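Local structure of DUF4136 domain-containing protein (Bacteroides thetaiotaomicron, 4F54) at residues A[59-62]-A[63-67]; A[177-180]-A[181-184]. The protein is of unknown function, a DUF4136-family member whose full-length form is probably a lipoprotein of the cell envelope. All blocks are in the same frame, centred on the assembly; numbering follows the deposited sequence.

In the fold
Both contacts are local: interaction 1 runs along the middle of helix 56-70, and interaction 2, much later in the chain, goes round the start of helix 179-189. The two helices pack side by side. The contacts lie about 11 Å apart, centre to centre, on the same side of the chain's centre. The seam includes Gln60 CB against Ile181 CD1 (3.5 Å), Tyr65 OH against Val184 CG2 (3.6 Å) and Ile61 CD1 against Ala180 CB (3.8 Å). Around this seam, Leu37 of strand 34-37 meets the first helix and Leu165 of strand 159-166 meets the second. The helix pair thus packs on the mixed beta-sheet, joining early and late parts of the family domain.

Interaction 1. Residues A[59-62]-A[63-67]; sequences EQIL and AAYTE
The Tyr65 ring has Leu62 CA at one edge, near its plane, while Ile61 O approaches it obliquely, 3.4 Å from CD2. On the side chain of Ile61, CG2 reaches the ring at CE2, 3.9 Å away; the two side chains, four residues apart on the helix, run side by side and point the same way. With CG set anti to the carbonyl carbon (chi1 -79°), the tyrosine ring stays beside the preceding turn. Its hydroxyl continues to Thr142, with which OH shares a hydrogen bond, and the side chain also touches Leu37, and Val184 and Phe188 of helix 179-189. With an alanine here, a gap would probably open beside Ile61 CG2, and Thr142 OG1 would lose its hydroxyl partner. In the backbone, Thr66 N gives Leu62 O a nearly straight bond of 3.0 Å (172° at the hydrogen), whereas Tyr65 N reaches Ile61 O at 3.2 Å. Ala63 N binds Glu59 O at 2.9 Å, and Ala64 N binds Gln60 O. Ala64 N also makes a weak i to i+3 bond to Ile61 O. The four stronger bonds are the regular i to i+4 pattern of an alpha-helix, here helix 56-70, with its buried side against the sheet and helix 179-189.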
loop_
_atom_site.group_PDB
_atom_site.type_symbol
_atom_site.label_atom_id
_atom_site.label_comp_id
_atom_site.label_asym_id
_atom_site.label_seq_id
_atom_site.Cartn_x
_atom_site.Cartn_y
_atom_site.Cartn_z
ATOM N N GLU A 59 1.696 11.759 -8.102
ATOM C CA GLU A 59 2.392 11.187 -9.265
ATOM C C GLU A 59 3.813 10.754 -8.895
ATOM O O GLU A 59 4.220 9.669 -9.341
ATOM C CB GLU A 59 2.405 12.155 -10.418
ATOM C CG GLU A 59 1.013 12.272 -11.016
ATOM C CD GLU A 59 0.869 13.459 -11.961
ATOM O OE1 GLU A 59 1.896 14.120 -12.251
ATOM O OE2 GLU A 59 -0.280 13.721 -12.400
ATOM N N GLN A 60 4.528 11.558 -8.092
ATOM C CA GLN A 60 5.912 11.236 -7.719
ATOM C C GLN A 60 5.977 10.016 -6.779
ATOM O O GLN A 60 6.879 9.175 -6.901
ATOM C CB GLN A 60 6.640 12.421 -7.057
ATOM C CG GLN A 60 6.814 13.674 -7.914
ATOM C CD GLN A 60 7.084 14.955 -7.066
ATOM O OE1 GLN A 60 7.435 14.899 -5.867
ATOM N NE2 GLN A 60 6.892 16.115 -7.691
ATOM N N ILE A 61 4.998 9.894 -5.886
ATOM C CA ILE A 61 4.926 8.764 -5.002
ATOM C C ILE A 61 4.671 7.466 -5.793
ATOM O O ILE A 61 5.364 6.472 -5.623
ATOM C CB ILE A 61 3.858 8.964 -3.930
ATOM C CG1 ILE A 61 4.313 10.117 -3.003
ATOM C CG2 ILE A 61 3.586 7.633 -3.185
ATOM C CD1 ILE A 61 3.201 10.576 -2.104
ATOM N N LEU A 62 3.676 7.494 -6.670
ATOM C CA LEU A 62 3.427 6.339 -7.557
ATOM C C LEU A 62 4.643 6.004 -8.425
ATOM O O LEU A 62 5.007 4.831 -8.577
ATOM C CB LEU A 62 2.174 6.603 -8.404
ATOM C CG LEU A 62 0.879 6.766 -7.611
ATOM C CD1 LEU A 62 -0.265 7.240 -8.500
ATOM C CD2 LEU A 62 0.575 5.399 -6.936
ATOM N N ALA A 63 5.337 7.040 -8.930
ATOM C CA ALA A 63 6.563 6.792 -9.713
ATOM C C ALA A 63 7.632 6.086 -8.868
ATOM O O ALA A 63 8.381 5.219 -9.400
ATOM C CB ALA A 63 7.111 8.107 -10.331
ATOM N N ALA A 64 7.700 6.408 -7.569
ATOM C CA ALA A 64 8.693 5.762 -6.660
ATOM C C ALA A 64 8.397 4.260 -6.519
ATOM O O ALA A 64 9.314 3.443 -6.542
ATOM C CB ALA A 64 8.792 6.459 -5.290
ATOM N N TYR A 65 7.112 3.890 -6.413
ATOM C CA TYR A 65 6.714 2.436 -6.410
ATOM C C TYR A 65 7.154 1.789 -7.711
ATOM O O TYR A 65 7.745 0.710 -7.698
ATOM C CB TYR A 65 5.198 2.279 -6.185
ATOM C CG TYR A 65 4.880 2.454 -4.682
ATOM C CD1 TYR A 65 5.264 1.482 -3.757
ATOM C CD2 TYR A 65 4.262 3.600 -4.192
ATOM C CE1 TYR A 65 5.061 1.639 -2.376
ATOM C CE2 TYR A 65 4.029 3.746 -2.836
ATOM C CZ TYR A 65 4.421 2.758 -1.930
ATOM O OH TYR A 65 4.204 2.921 -0.566
ATOM N N THR A 66 6.808 2.427 -8.827
ATOM C CA THR A 66 7.194 1.894 -10.138
ATOM C C THR A 66 8.674 1.647 -10.294
ATOM O O THR A 66 9.096 0.555 -10.687
ATOM C CB THR A 66 6.636 2.798 -11.248
ATOM O OG1 THR A 66 5.209 2.724 -11.203
ATOM C CG2 THR A 66 7.180 2.357 -12.643
ATOM N N GLU A 67 9.470 2.664 -9.969
ATOM C CA GLU A 67 10.932 2.558 -10.042
ATOM C C GLU A 67 11.474 1.454 -9.119
ATOM O O GLU A 67 12.303 0.658 -9.489
ATOM C CB GLU A 67 11.553 3.916 -9.731
ATOM C CG GLU A 67 11.252 4.911 -10.846
ATOM C CD GLU A 67 11.434 6.366 -10.442
ATOM O OE1 GLU A 67 12.185 6.640 -9.479
ATOM O OE2 GLU A 67 10.765 7.222 -11.073
#

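Interaction 2. Residues A[177-180]-A[181-184]; sequences RTLA and IEAV
Arg177 and Glu182 form a salt bridge across the first turn of helix 179-189, an i to i+5 pair that ties the residue before the N-cap to the helix itself. In the glutamate conformer described, Arg177 NH2 lies 2.8 Å from Glu182 OE1, with OE2 of the same carboxylate farther from NH2, at 3.3 Å. The two side chains cross at about a right angle, and the guanidinium and carboxylate planes are turned 46° apart, so the ions do not meet as a flat, two-pronged pair. The arginine is poorly ordered and the glutamate has a second conformer, which makes the bridge doubtful in detail and perhaps only part-time.

Leu179 joins both partners: CD2 sits 4.0 Å above the centre of one guanidinium face and also touches Glu182 OE1, at 3.3 Å. The arginine chain bends at its third torsion (chi3 61°), folding its head back toward the helix, while the glutamate runs extended beyond CG to meet it. Farther out, Asn16 touches Arg177 and Leu179, Ala180 and Ile181 pack on helix 56-70, and Ala183 and Val184 on Leu165 of strand 159-166.

Thr178 occupies the N-cap position at the centre of an inverse gamma turn, though its side chain makes no capping bond. Its carbonyl opens the helical bonding instead: O accepts a 3.3 Å bond from Glu182 N and a weak one from Ile181 N. Next come Ala183 N to Leu179 O and Val184 N to Ala180 O. Beside the latter, Val184 CG2 rests 3.3 Å from Ala180 O.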
loop_
_atom_site.group_PDB
_atom_site.type_symbol
_atom_site.label_atom_id
_atom_site.label_comp_id
_atom_site.label_asym_id
_atom_site.label_seq_id
_atom_site.Cartn_x
_atom_site.Cartn_y
_atom_site.Cartn_z
ATOM N N ARG A 177 11.727 18.537 2.031
ATOM C CA ARG A 177 12.372 17.346 1.507
ATOM C C ARG A 177 11.231 16.479 0.958
ATOM O O ARG A 177 10.048 16.681 1.280
ATOM C CB ARG A 177 13.160 16.654 2.602
ATOM C CG ARG A 177 14.329 17.493 3.107
ATOM C CD ARG A 177 15.036 16.798 4.254
ATOM N NE ARG A 177 15.577 15.510 3.820
ATOM C CZ ARG A 177 15.973 14.533 4.632
ATOM N NH1 ARG A 177 15.897 14.671 5.954
ATOM N NH2 ARG A 177 16.443 13.404 4.112
ATOM N N THR A 178 11.543 15.532 0.098
ATOM C CA THR A 178 10.448 14.781 -0.498
ATOM C C THR A 178 10.191 13.582 0.423
ATOM O O THR A 178 10.472 12.476 0.005
ATOM C CB THR A 178 10.821 14.341 -1.936
ATOM O OG1 THR A 178 12.079 13.629 -1.927
ATOM C CG2 THR A 178 10.926 15.565 -2.862
ATOM N N LEU A 179 9.765 13.795 1.689
ATOM C CA LEU A 179 9.925 12.692 2.667
ATOM C C LEU A 179 9.106 11.443 2.304
ATOM O O LEU A 179 9.539 10.325 2.572
ATOM C CB LEU A 179 9.643 13.100 4.129
ATOM C CG LEU A 179 10.684 14.003 4.846
ATOM C CD1 LEU A 179 10.223 14.237 6.285
ATOM C CD2 LEU A 179 12.117 13.473 4.809
ATOM N N ALA A 180 7.905 11.616 1.730
ATOM C CA ALA A 180 7.141 10.432 1.316
ATOM C C ALA A 180 7.976 9.531 0.367
ATOM O O ALA A 180 7.893 8.290 0.453
ATOM C CB ALA A 180 5.860 10.801 0.617
ATOM N N ILE A 181 8.689 10.140 -0.583
ATOM C CA ILE A 181 9.468 9.343 -1.545
ATOM C C ILE A 181 10.607 8.610 -0.830
ATOM O O ILE A 181 10.902 7.441 -1.143
ATOM C CB ILE A 181 9.972 10.201 -2.741
ATOM C CG1 ILE A 181 8.812 10.453 -3.717
ATOM C CG2 ILE A 181 11.161 9.553 -3.448
ATOM C CD1 ILE A 181 8.923 11.776 -4.452
ATOM N N GLU A 182 11.252 9.290 0.098
ATOM C CA GLU A 182 12.332 8.688 0.879
ATOM C C GLU A 182 11.803 7.505 1.726
ATOM O O GLU A 182 12.465 6.436 1.834
ATOM C CB GLU A 182 13.043 9.734 1.744
ATOM C CG GLU A 182 13.782 10.813 0.945
ATOM C CD GLU A 182 14.337 11.940 1.818
ATOM O OE1 GLU A 182 14.376 11.779 3.047
ATOM O OE2 GLU A 182 14.729 12.987 1.272
ATOM N N ALA A 183 10.605 7.662 2.262
ATOM C CA ALA A 183 9.924 6.572 3.013
ATOM C C ALA A 183 9.573 5.377 2.102
ATOM O O ALA A 183 9.836 4.227 2.465
ATOM C CB ALA A 183 8.710 7.071 3.788
ATOM N N VAL A 184 9.040 5.641 0.893
ATOM C CA VAL A 184 8.795 4.571 -0.067
ATOM C C VAL A 184 10.097 3.830 -0.349
ATOM O O VAL A 184 10.140 2.606 -0.263
ATOM C CB VAL A 184 8.053 5.076 -1.338
ATOM C CG1 VAL A 184 8.004 3.994 -2.417
ATOM C CG2 VAL A 184 6.660 5.582 -0.990
#